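Local atomic coordinates of glycoside hydrolase family 15, cellulose signaling associated protein envoy (Hypocrea jecorina, PDB entry 4WUJ), a protein that senses blue light through a flavin mononucleotide held in a fungal LOV domain, and links light signalling with the response to oxidative stress. Residues Met15-Leu18 against Leu19-Ala22; Val53-Pro57 against Gly58-Leu62; Glu96-Arg99 against Ala100-His104. One frame throughout, in Å; residues are numbered along the deposited sequence.

Contact 1: residues Met15-Leu18 against Leu19-Ala22; sequences MGIL and LRIA
Ile-17 and Ile-21 stand one turn apart on the helix of residues 14-22, a mostly apolar helix that packs against the sheet of the PAS-fold LOV domain. Four successive i to i+4 backbone bonds carry the helix through this stretch: Leu-19 N to Met-15 O, Arg-20 N to Gly-16 O, Ile-21 N to Ile-17 O and Ala-22 N to Leu-18 O. The bond from Arg-20 is the longest of them, at 3.2 Å between Arg-20 N and Gly-16 O.

Apolar packing follows the same spacing. The two isoleucines lie alongside each other and point the same way, both against Val-141 of strand 139-144, while Leu-18 reaches Leu-40. Leu-18 and Met-15 also pack against Met-15 and Leu-18 of the second subunit, respectively, so the helix contributes to the dimer interface.

The one charged side chain, Arg-20, bends at chi3 (49°) and turns back along the helix, so that Ile-17 CA lies over one face of its guanidinium; the group also makes a cation-pi contact with Trp-131. Between the isoleucines the methyls do the touching: a chi1 of -80° sets Ile-17 CG1 beside the backbone N and turns CG2 anti to that nitrogen, and Ile-17 CG2 comes 4.0 Å from Ile-21 CD1.

Contact 2: residues Val53-Pro57 against Gly58-Leu62; sequences VYASP and GFYQL
An N-cap joins strand 52-55 to helix 57-63 in the PAS core of the LOV domain, with Ser-56 as the capping residue. Ser-56 OG, at chi1 58°, sits between its own backbone N and carbonyl carbon and accepts a weak bond of 3.2 Å from Phe-59 N. The same hydroxyl oxygen is hydrogen-bonded to Leu-40 N and Val-38 O, which fixes the cap to the start of strand 39-44 and the residue before it. Phe-59 N also bonds to Ser-56 O, 3.0 Å away, but from well above the carbonyl plane. A weak bond from Tyr-60 N to Ser-56 O opens the i to i+4 pattern, and Gln-61 N to Pro-57 O, 2.9 Å, continues it.

Ala-55 CB points toward the helix and is met by two rings: Phe-59 CD2 lies 3.7 Å from it, and Tyr-60 CZ is equally near. The tyrosine runs back over the strand end, its CE2 3.4 Å from Ala-55 O, until its hydroxyl makes a weak bond to a water that accepts from Ala-55 N. With Tyr-60 cut back to an alanine, the Ala-55 methyl would probably lose cover on one side and the water its hydroxyl partner.

Pro-57 touches Ser-37 of the second subunit. Ile-70 of helix 67-70 packs on Ala-55 and both rings, and Phe-59 reaches past strand 39-44 to the flavin-binding Gln-144 of strand 139-144.

Contact 3: residues Glu96-Arg99 against Ala100-His104; sequences EMRR and AIRAH. With FMN (flavin mononucleotide), chain I; SO4 (sulfate ion), chain J; SO4 (sulfate ion), chain K.
From Glu-96 to Arg-102 the backbone is regular alpha-helix, with i to i+4 bonds such as Ile-101 N to Met-97 O, and His-104 takes a positive phi (53°) in a Schellman motif. Three arginines gather on this helix round two sulfates, which probably come from the crystallisation liquor, and beside the phosphate of the flavin mononucleotide.

Arg-98 extends with CG anti to its backbone N (chi1 -176°) and then bends at chi3, placing the guanidinium between two anions. FMN O3P lies at the edge of the group and takes a 2.8 Å bond from Arg-98 NH1; Arg-98 NH2 gives one of 3.0 Å to O1 of the chain J sulfate. Arg-99 and Arg-102 run alongside each other with their guanidinium planes nearly perpendicular (87°), and both reach O3 of that sulfate. The bond from Arg-102 NH1 is 2.9 Å long, whereas the one from Arg-99 NE is strongly bent and weak; sulfate O1 lies over a face of the Arg-99 group. Arg-102 NH2 turns to the chain K sulfate and donates to its O4 at 3.2 Å. The three guanidinium groups thus form a basic patch that binds anions beside the flavin phosphate.

Toward the isoalloxazine and the ribityl chain the side chains are apolar. Met-97 bends at chi3 to bring CE 3.5 Å from FMN N1, at the isoalloxazine, while Ile-101 CD1 lies 3.1 Å from FMN O3' of the ribityl chain.

The helix thus lines the flavin pocket along ring, ribityl and phosphate. Met-97 also packs on Ile-111, and Glu-96 and Ala-100 on Val-107, all from strand 107-114, an outermost strand of the sheet.

From the N terminus the three contacts come in series, none nesting within or crossing another, and each is local, so none closes a long loop. Contact 1 is the helix ahead of the first strand, laid against strands 39-44 and 139-144. Contact 2 follows as the chain leaves strand 52-55, at one edge of the five-stranded antiparallel sheet. Contact 3 lies in the helix that leads into strand 107-114 at the other edge. The centres of contacts 2 and 3 are about 22 Å apart, on opposite sides of the chain's centre. Contacts 1 and 2 both touch the second subunit, while contact 3 holds the flavin directly.

Contact 1: residues Met15-Leu18 against Leu19-Ala22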
ATOM      1  N   MET C  15       2.830  -0.529   6.138  1.00 31.60           N
ATOM      2  CA  MET C  15       3.320  -1.704   5.477  1.00 33.88           C
ATOM      3  C   MET C  15       3.985  -2.611   6.525  1.00 33.73           C
ATOM      4  O   MET C  15       3.892  -3.842   6.418  1.00 37.16           O
ATOM      5  CB  MET C  15       4.174  -1.323   4.257  1.00 46.54           C
ATOM      6  CG  MET C  15       3.501  -0.189   3.360  1.00 41.25           C
ATOM      7  SD  MET C  15       2.448  -0.680   1.941  1.00 49.50           S
ATOM      8  CE  MET C  15       3.393  -0.075   0.545  1.00 40.95           C
ATOM      9  N   GLY C  16       4.568  -2.031   7.578  1.00 26.66           N
ATOM     10  CA  GLY C  16       5.029  -2.840   8.705  1.00 33.41           C
ATOM     11  C   GLY C  16       3.865  -3.561   9.446  1.00 44.47           C
ATOM     12  O   GLY C  16       4.003  -4.679   9.974  1.00 38.90           O
ATOM     13  N   ILE C  17       2.723  -2.883   9.507  1.00 41.11           N
ATOM     14  CA  ILE C  17       1.465  -3.479   9.960  1.00 39.42           C
ATOM     15  C   ILE C  17       1.058  -4.666   9.074  1.00 41.70           C
ATOM     16  O   ILE C  17       0.790  -5.756   9.575  1.00 29.85           O
ATOM     17  CB  ILE C  17       0.372  -2.403   9.975  1.00 31.42           C
ATOM     18  CG1 ILE C  17       0.523  -1.567  11.245  1.00 38.15           C
ATOM     19  CG2 ILE C  17      -1.005  -2.993   9.840  1.00 35.46           C
ATOM     20  CD1 ILE C  17      -0.401  -0.413  11.317  1.00 38.16           C
ATOM     21  N   LEU C  18       1.020  -4.455   7.765  1.00 35.81           N
ATOM     22  CA  LEU C  18       0.684  -5.531   6.820  1.00 45.73           C
ATOM     23  C   LEU C  18       1.653  -6.704   6.890  1.00 41.14           C
ATOM     24  O   LEU C  18       1.278  -7.855   6.854  1.00 41.35           O
ATOM     25  CB  LEU C  18       0.678  -4.995   5.389  1.00 37.95           C
ATOM     26  CG  LEU C  18      -0.469  -4.032   5.141  1.00 30.85           C
ATOM     27  CD1 LEU C  18      -0.353  -3.425   3.793  1.00 38.97           C
ATOM     28  CD2 LEU C  18      -1.833  -4.730   5.298  1.00 48.10           C
ATOM     29  N   LEU C  19       2.921  -6.417   6.987  1.00 43.57           N
ATOM     30  CA  LEU C  19       3.862  -7.489   7.051  1.00 47.70           C
ATOM     31  C   LEU C  19       3.634  -8.361   8.290  1.00 50.37           C
ATOM     32  O   LEU C  19       3.687  -9.584   8.201  1.00 50.05           O
ATOM     33  CB  LEU C  19       5.263  -6.925   7.035  1.00 43.27           C
ATOM     34  CG  LEU C  19       6.357  -7.924   6.712  1.00 47.39           C
ATOM     35  CD1 LEU C  19       6.017  -8.735   5.450  1.00 41.12           C
ATOM     36  CD2 LEU C  19       7.678  -7.153   6.567  1.00 42.10           C
ATOM     37  N   ARG C  20       3.404  -7.750   9.450  1.00 48.74           N
ATOM     38  CA  ARG C  20       3.165  -8.535  10.666  1.00 50.92           C
ATOM     39  C   ARG C  20       1.945  -9.444  10.462  1.00 51.91           C
ATOM     40  O   ARG C  20       1.937 -10.640  10.837  1.00 43.75           O
ATOM     41  CB  ARG C  20       2.937  -7.614  11.857  1.00 51.27           C
ATOM     42  CG  ARG C  20       4.082  -7.572  12.840  1.00 65.63           C
ATOM     43  CD  ARG C  20       4.119  -6.245  13.594  1.00 63.79           C
ATOM     44  NE  ARG C  20       2.818  -5.860  14.148  1.00 61.15           N
ATOM     45  CZ  ARG C  20       2.434  -4.599  14.337  1.00 57.58           C
ATOM     46  NH1 ARG C  20       3.250  -3.591  14.015  1.00 66.57           N
ATOM     47  NH2 ARG C  20       1.237  -4.344  14.850  1.00 55.52           N
ATOM     48  N   ILE C  21       0.926  -8.855   9.850  1.00 35.66           N
ATOM     49  CA  ILE C  21      -0.286  -9.574   9.516  1.00 48.11           C
ATOM     50  C   ILE C  21      -0.009 -10.758   8.613  1.00 47.50           C
ATOM     51  O   ILE C  21      -0.507 -11.857   8.850  1.00 45.17           O
ATOM     52  CB  ILE C  21      -1.303  -8.652   8.846  1.00 42.97           C
ATOM     53  CG1 ILE C  21      -2.081  -7.914   9.944  1.00 46.72           C
ATOM     54  CG2 ILE C  21      -2.256  -9.461   7.971  1.00 52.87           C
ATOM     55  CD1 ILE C  21      -2.647  -6.572   9.517  1.00 57.31           C
ATOM     56  N   ALA C  22       0.794 -10.520   7.581  1.00 48.87           N
ATOM     57  CA  ALA C  22       1.134 -11.539   6.606  1.00 42.59           C
ATOM     58  C   ALA C  22       1.694 -12.780   7.288  1.00 53.30           C
ATOM     59  O   ALA C  22       1.359 -13.913   6.913  1.00 48.23           O
ATOM     60  CB  ALA C  22       2.142 -10.987   5.593  1.00 55.65           C
TER

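Contact 2: residues Val53-Pro57 against Gly58-Leu62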
ATOM      1  N   VAL C  53      -8.614   5.961  11.476  1.00 20.10           N
ATOM      2  CA  VAL C  53      -7.469   6.834  11.708  1.00 23.34           C
ATOM      3  C   VAL C  53      -6.560   6.906  10.483  1.00 23.50           C
ATOM      4  O   VAL C  53      -5.662   7.746  10.423  1.00 25.98           O
ATOM      5  CB  VAL C  53      -6.663   6.425  12.954  1.00 22.42           C
ATOM      6  CG1 VAL C  53      -7.535   6.537  14.185  1.00 26.71           C
ATOM      7  CG2 VAL C  53      -6.131   5.045  12.849  1.00 25.20           C
ATOM      8  N   TYR C  54      -6.810   6.022   9.512  1.00 24.77           N
ATOM      9  CA  TYR C  54      -6.100   6.009   8.241  1.00 18.72           C
ATOM     10  C   TYR C  54      -6.897   5.247   7.193  1.00 27.22           C
ATOM     11  O   TYR C  54      -7.353   4.115   7.463  1.00 25.01           O
ATOM     12  CB  TYR C  54      -4.730   5.317   8.410  1.00 19.41           C
ATOM     13  CG  TYR C  54      -3.970   5.174   7.121  1.00 24.04           C
ATOM     14  CD1 TYR C  54      -4.138   4.055   6.288  1.00 18.07           C
ATOM     15  CD2 TYR C  54      -3.081   6.177   6.704  1.00 20.04           C
ATOM     16  CE1 TYR C  54      -3.421   3.940   5.081  1.00 20.17           C
ATOM     17  CE2 TYR C  54      -2.370   6.062   5.522  1.00 20.90           C
ATOM     18  CZ  TYR C  54      -2.552   4.959   4.705  1.00 19.86           C
ATOM     19  OH  TYR C  54      -1.834   4.924   3.533  1.00 22.83           O
ATOM     20  N   ALA C  55      -7.025   5.839   6.002  1.00 20.40           N
ATOM     21  CA  ALA C  55      -7.512   5.125   4.824  1.00 27.76           C
ATOM     22  C   ALA C  55      -6.517   5.313   3.655  1.00 27.91           C
ATOM     23  O   ALA C  55      -5.958   6.420   3.451  1.00 19.58           O
ATOM     24  CB  ALA C  55      -8.864   5.627   4.441  1.00 23.29           C
ATOM     25  N   SER C  56      -6.287   4.236   2.904  1.00 21.35           N
ATOM     26  CA  SER C  56      -5.326   4.251   1.792  1.00 24.63           C
ATOM     27  C   SER C  56      -5.845   5.043   0.583  1.00 24.78           C
ATOM     28  O   SER C  56      -7.032   5.305   0.485  1.00 21.86           O
ATOM     29  CB  SER C  56      -5.054   2.822   1.322  1.00 26.66           C
ATOM     30  OG  SER C  56      -6.272   2.204   0.921  1.00 24.62           O
ATOM     31  N   PRO C  57      -4.942   5.446  -0.335  1.00 26.19           N
ATOM     32  CA  PRO C  57      -5.411   5.951  -1.640  1.00 26.82           C
ATOM     33  C   PRO C  57      -6.446   5.017  -2.324  1.00 24.15           C
ATOM     34  O   PRO C  57      -7.455   5.452  -2.875  1.00 24.25           O
ATOM     35  CB  PRO C  57      -4.105   6.029  -2.485  1.00 25.57           C
ATOM     36  CG  PRO C  57      -3.012   6.250  -1.402  1.00 25.46           C
ATOM     37  CD  PRO C  57      -3.469   5.409  -0.230  1.00 20.81           C
ATOM     38  N   GLY C  58      -6.171   3.730  -2.295  1.00 21.15           N
ATOM     39  CA  GLY C  58      -7.119   2.755  -2.828  1.00 28.48           C
ATOM     40  C   GLY C  58      -8.529   2.873  -2.212  1.00 32.77           C
ATOM     41  O   GLY C  58      -9.521   2.592  -2.886  1.00 22.08           O
ATOM     42  N   PHE C  59      -8.642   3.272  -0.937  1.00 26.47           N
ATOM     43  CA  PHE C  59      -9.975   3.376  -0.324  1.00 26.83           C
ATOM     44  C   PHE C  59     -10.709   4.575  -0.895  1.00 28.90           C
ATOM     45  O   PHE C  59     -11.893   4.491  -1.207  1.00 28.96           O
ATOM     46  CB  PHE C  59      -9.901   3.497   1.194  1.00 25.82           C
ATOM     47  CG  PHE C  59     -11.256   3.726   1.884  1.00 27.61           C
ATOM     48  CD1 PHE C  59     -12.047   2.622   2.303  1.00 27.59           C
ATOM     49  CD2 PHE C  59     -11.716   5.028   2.125  1.00 23.03           C
ATOM     50  CE1 PHE C  59     -13.279   2.822   2.966  1.00 28.91           C
ATOM     51  CE2 PHE C  59     -12.938   5.252   2.779  1.00 32.13           C
ATOM     52  CZ  PHE C  59     -13.725   4.143   3.221  1.00 33.93           C
ATOM     53  N   TYR C  60     -10.019   5.699  -1.026  1.00 25.01           N
ATOM     54  CA  TYR C  60     -10.670   6.858  -1.611  1.00 31.15           C
ATOM     55  C   TYR C  60     -11.027   6.614  -3.103  1.00 34.65           C
ATOM     56  O   TYR C  60     -12.035   7.112  -3.610  1.00 34.14           O
ATOM     57  CB  TYR C  60      -9.805   8.082  -1.425  1.00 25.90           C
ATOM     58  CG  TYR C  60      -9.468   8.368   0.027  1.00 35.13           C
ATOM     59  CD1 TYR C  60     -10.479   8.609   0.961  1.00 30.51           C
ATOM     60  CD2 TYR C  60      -8.148   8.424   0.471  1.00 31.58           C
ATOM     61  CE1 TYR C  60     -10.190   8.889   2.293  1.00 28.48           C
ATOM     62  CE2 TYR C  60      -7.846   8.702   1.836  1.00 28.31           C
ATOM     63  CZ  TYR C  60      -8.882   8.944   2.725  1.00 27.84           C
ATOM     64  OH  TYR C  60      -8.639   9.206   4.050  1.00 33.98           O
ATOM     65  N   GLN C  61     -10.233   5.795  -3.783  1.00 32.04           N
ATOM     66  CA  GLN C  61     -10.494   5.501  -5.186  1.00 44.77           C
ATOM     67  C   GLN C  61     -11.666   4.512  -5.298  1.00 40.50           C
ATOM     68  O   GLN C  61     -12.513   4.615  -6.190  1.00 38.14           O
ATOM     69  CB  GLN C  61      -9.233   4.922  -5.872  1.00 38.99           C
ATOM     70  CG  GLN C  61      -9.362   4.719  -7.366  1.00 52.53           C
ATOM     71  CD  GLN C  61      -9.119   6.000  -8.118  1.00 61.57           C
ATOM     72  OE1 GLN C  61      -9.843   6.974  -7.942  1.00 68.50           O
ATOM     73  NE2 GLN C  61      -8.066   6.023  -8.934  1.00 67.26           N
ATOM     74  N   LEU C  62     -11.698   3.526  -4.417  1.00 35.25           N
ATOM     75  CA  LEU C  62     -12.799   2.576  -4.457  1.00 35.17           C
ATOM     76  C   LEU C  62     -14.106   3.255  -4.079  1.00 30.10           C
ATOM     77  O   LEU C  62     -15.095   3.082  -4.760  1.00 31.28           O
ATOM     78  CB  LEU C  62     -12.551   1.370  -3.566  1.00 31.29           C
ATOM     79  CG  LEU C  62     -13.809   0.539  -3.301  1.00 37.50           C
ATOM     80  CD1 LEU C  62     -14.269  -0.191  -4.575  1.00 40.54           C
ATOM     81  CD2 LEU C  62     -13.570  -0.429  -2.205  1.00 31.95           C
TER
HETATM   82  O   HOH W   1      -5.679   8.545   5.584  1.00 36.10           O

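Contact 3: residues Glu96-Arg99 against Ala100-His104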
ATOM      1  N   GLU C  96     -21.764 -10.608  11.734  1.00 29.49           N
ATOM      2  CA  GLU C  96     -20.516 -11.374  11.673  1.00 33.33           C
ATOM      3  C   GLU C  96     -19.340 -10.392  11.881  1.00 28.00           C
ATOM      4  O   GLU C  96     -18.470 -10.636  12.710  1.00 30.11           O
ATOM      5  CB  GLU C  96     -20.405 -12.123  10.341  1.00 42.13           C
ATOM      6  CG  GLU C  96     -19.725 -13.495  10.450  1.00 52.25           C
ATOM      7  CD  GLU C  96     -19.343 -14.113   9.084  1.00 48.86           C
ATOM      8  OE1 GLU C  96     -20.013 -13.841   8.052  1.00 32.32           O
ATOM      9  OE2 GLU C  96     -18.342 -14.863   9.053  1.00 54.36           O
ATOM     10  N   MET C  97     -19.340  -9.266  11.168  1.00 23.04           N
ATOM     11  CA  MET C  97     -18.256  -8.296  11.353  1.00 29.64           C
ATOM     12  C   MET C  97     -18.261  -7.802  12.818  1.00 28.94           C
ATOM     13  O   MET C  97     -17.236  -7.814  13.493  1.00 22.41           O
ATOM     14  CB  MET C  97     -18.411  -7.130  10.389  1.00 32.92           C
ATOM     15  CG  MET C  97     -17.929  -7.448   8.967  1.00 25.85           C
ATOM     16  SD  MET C  97     -17.949  -6.051   7.825  1.00 26.69           S
ATOM     17  CE  MET C  97     -19.655  -5.565   7.809  1.00 23.03           C
ATOM     18  N   ARG C  98     -19.458  -7.473  13.318  1.00 29.00           N
ATOM     19  CA  ARG C  98     -19.619  -6.929  14.654  1.00 31.49           C
ATOM     20  C   ARG C  98     -19.050  -7.853  15.706  1.00 32.84           C
ATOM     21  O   ARG C  98     -18.330  -7.415  16.632  1.00 24.24           O
ATOM     22  CB  ARG C  98     -21.091  -6.652  14.937  1.00 32.17           C
ATOM     23  CG  ARG C  98     -21.305  -6.005  16.271  1.00 29.40           C
ATOM     24  CD  ARG C  98     -22.695  -5.438  16.455  1.00 31.15           C
ATOM     25  NE  ARG C  98     -23.690  -6.492  16.384  1.00 37.73           N
ATOM     26  CZ  ARG C  98     -24.617  -6.597  15.441  1.00 38.71           C
ATOM     27  NH1 ARG C  98     -24.734  -5.682  14.486  1.00 34.25           N
ATOM     28  NH2 ARG C  98     -25.457  -7.616  15.476  1.00 44.28           N
ATOM     29  N   ARG C  99     -19.342  -9.138  15.525  1.00 30.25           N
ATOM     30  CA  ARG C  99     -19.036 -10.149  16.521  1.00 32.95           C
ATOM     31  C   ARG C  99     -17.576 -10.495  16.407  1.00 26.99           C
ATOM     32  O   ARG C  99     -16.871 -10.690  17.399  1.00 34.72           O
ATOM     33  CB  ARG C  99     -19.910 -11.391  16.312  1.00 44.71           C
ATOM     34  CG  ARG C  99     -21.168 -11.440  17.217  1.00 53.96           C
ATOM     35  CD  ARG C  99     -22.467 -11.696  16.422  1.00 60.42           C
ATOM     36  NE  ARG C  99     -23.619 -11.942  17.283  1.00 62.75           N
ATOM     37  CZ  ARG C  99     -24.757 -12.517  16.885  1.00 60.75           C
ATOM     38  NH1 ARG C  99     -24.918 -12.931  15.625  1.00 62.25           N
ATOM     39  NH2 ARG C  99     -25.744 -12.689  17.766  1.00 53.85           N
ATOM     40  N   ALA C 100     -17.088 -10.502  15.188  1.00 28.03           N
ATOM     41  CA  ALA C 100     -15.678 -10.806  14.980  1.00 33.74           C
ATOM     42  C   ALA C 100     -14.810  -9.706  15.584  1.00 29.23           C
ATOM     43  O   ALA C 100     -13.860  -9.973  16.347  1.00 31.19           O
ATOM     44  CB  ALA C 100     -15.424 -10.955  13.530  1.00 34.42           C
ATOM     45  N   ILE C 101     -15.197  -8.465  15.309  1.00 29.63           N
ATOM     46  CA  ILE C 101     -14.428  -7.301  15.784  1.00 33.32           C
ATOM     47  C   ILE C 101     -14.332  -7.392  17.295  1.00 40.32           C
ATOM     48  O   ILE C 101     -13.252  -7.230  17.877  1.00 34.82           O
ATOM     49  CB  ILE C 101     -15.101  -5.984  15.380  1.00 30.55           C
ATOM     50  CG1 ILE C 101     -14.861  -5.704  13.896  1.00 25.68           C
ATOM     51  CG2 ILE C 101     -14.588  -4.833  16.250  1.00 35.52           C
ATOM     52  CD1 ILE C 101     -15.745  -4.629  13.320  1.00 24.16           C
ATOM     53  N   ARG C 102     -15.478  -7.707  17.901  1.00 33.76           N
ATOM     54  CA  ARG C 102     -15.632  -7.806  19.353  1.00 38.40           C
ATOM     55  C   ARG C 102     -14.768  -8.932  19.964  1.00 38.02           C
ATOM     56  O   ARG C 102     -14.157  -8.757  21.013  1.00 36.52           O
ATOM     57  CB  ARG C 102     -17.133  -7.952  19.687  1.00 35.02           C
ATOM     58  CG  ARG C 102     -17.462  -8.635  20.967  1.00 42.00           C
ATOM     59  CD  ARG C 102     -18.973  -9.020  21.029  1.00 34.59           C
ATOM     60  NE  ARG C 102     -19.854  -7.902  20.681  1.00 36.54           N
ATOM     61  CZ  ARG C 102     -21.155  -8.021  20.415  1.00 32.49           C
ATOM     62  NH1 ARG C 102     -21.733  -9.219  20.425  1.00 43.82           N
ATOM     63  NH2 ARG C 102     -21.881  -6.937  20.113  1.00 30.27           N
ATOM     64  N   ALA C 103     -14.665 -10.060  19.272  1.00 45.18           N
ATOM     65  CA  ALA C 103     -13.809 -11.149  19.725  1.00 45.65           C
ATOM     66  C   ALA C 103     -12.325 -11.021  19.276  1.00 50.63           C
ATOM     67  O   ALA C 103     -11.518 -11.915  19.515  1.00 44.12           O
ATOM     68  CB  ALA C 103     -14.394 -12.478  19.247  1.00 47.31           C
ATOM     69  N   HIS C 104     -11.946  -9.906  18.660  1.00 51.28           N
ATOM     70  CA  HIS C 104     -10.605  -9.785  18.065  1.00 43.78           C
ATOM     71  C   HIS C 104     -10.307 -10.951  17.117  1.00 42.70           C
ATOM     72  O   HIS C 104      -9.201 -11.480  17.109  1.00 46.29           O
ATOM     73  CB  HIS C 104      -9.533  -9.721  19.139  1.00 50.42           C
ATOM     74  CG  HIS C 104      -9.712  -8.584  20.084  1.00 60.30           C
ATOM     75  ND1 HIS C 104      -8.767  -8.241  21.023  1.00 70.31           N
ATOM     76  CD2 HIS C 104     -10.729  -7.703  20.232  1.00 58.36           C
ATOM     77  CE1 HIS C 104      -9.195  -7.197  21.711  1.00 68.29           C
ATOM     78  NE2 HIS C 104     -10.383  -6.852  21.248  1.00 60.68           N
TER
HETATM   79  N1  FMN I5201     -18.325  -2.383   7.042  1.00 29.08           N
HETATM   80  C2  FMN I5201     -18.668  -2.293   5.709  1.00 32.35           C
HETATM   81  O2  FMN I5201     -19.843  -2.387   5.362  1.00 31.55           O
HETATM   82  N3  FMN I5201     -17.682  -2.076   4.750  1.00 28.33           N
HETATM   83  C4  FMN I5201     -16.357  -1.965   5.095  1.00 31.35           C
HETATM   84  O4  FMN I5201     -15.525  -1.757   4.217  1.00 24.07           O
HETATM   85  C4A FMN I5201     -15.994  -2.055   6.446  1.00 37.12           C
HETATM   86  N5  FMN I5201     -14.666  -1.927   6.833  1.00 27.20           N
HETATM   87  C5A FMN I5201     -14.320  -2.033   8.150  1.00 26.15           C
HETATM   88  C6  FMN I5201     -12.984  -1.919   8.485  1.00 23.73           C
HETATM   89  C7  FMN I5201     -12.591  -1.988   9.811  1.00 28.87           C
HETATM   90  C7M FMN I5201     -11.131  -1.871  10.121  1.00 22.78           C
HETATM   91  C8  FMN I5201     -13.565  -2.189  10.816  1.00 27.27           C
HETATM   92  C8M FMN I5201     -13.146  -2.270  12.263  1.00 20.67           C
HETATM   93  C9  FMN I5201     -14.915  -2.322  10.462  1.00 25.62           C
HETATM   94  C9A FMN I5201     -15.301  -2.241   9.129  1.00 27.19           C
HETATM   95  N10 FMN I5201     -16.642  -2.355   8.747  1.00 31.76           N
HETATM   96  C10 FMN I5201     -16.986  -2.262   7.412  1.00 30.28           C
HETATM   97  C1' FMN I5201     -17.778  -2.640   9.706  1.00 24.59           C
HETATM   98  C2' FMN I5201     -18.407  -1.494  10.464  1.00 27.07           C
HETATM   99  O2' FMN I5201     -17.423  -0.517  10.712  1.00 23.79           O
HETATM  100  C3' FMN I5201     -19.073  -2.071  11.747  1.00 26.52           C
HETATM  101  O3' FMN I5201     -18.118  -2.767  12.541  1.00 24.30           O
HETATM  102  C4' FMN I5201     -20.224  -3.036  11.378  1.00 29.40           C
HETATM  103  O4' FMN I5201     -21.238  -2.291  10.739  1.00 25.65           O
HETATM  104  C5' FMN I5201     -20.780  -3.820  12.581  1.00 27.39           C
HETATM  105  O5' FMN I5201     -21.062  -2.938  13.653  1.00 24.84           O
HETATM  106  P   FMN I5201     -22.479  -2.216  13.775  1.00 30.39           P
HETATM  107  O1P FMN I5201     -22.349  -1.283  14.968  1.00 33.69           O
HETATM  108  O2P FMN I5201     -22.892  -1.409  12.593  1.00 27.14           O
HETATM  109  O3P FMN I5201     -23.527  -3.246  14.041  1.00 32.34           O
HETATM  110  S   SO4 J5202     -25.313  -8.890  18.846  1.00 53.27           S
HETATM  111  O1  SO4 J5202     -26.257  -9.362  17.837  1.00 52.35           O
HETATM  112  O2  SO4 J5202     -25.239  -7.431  18.805  1.00 46.26           O
HETATM  113  O3  SO4 J5202     -24.022  -9.563  18.744  1.00 46.58           O
HETATM  114  O4  SO4 J5202     -25.817  -9.207  20.162  1.00 47.54           O
HETATM  115  S   SO4 K5203     -20.758  -3.535  19.720  1.00 69.99           S
HETATM  116  O1  SO4 K5203     -22.069  -3.951  19.255  1.00 54.04           O
HETATM  117  O2  SO4 K5203     -20.480  -2.299  19.009  1.00 39.80           O
HETATM  118  O3  SO4 K5203     -20.688  -3.269  21.144  1.00 47.17           O
HETATM  119  O4  SO4 K5203     -19.842  -4.613  19.454  1.00 33.67           O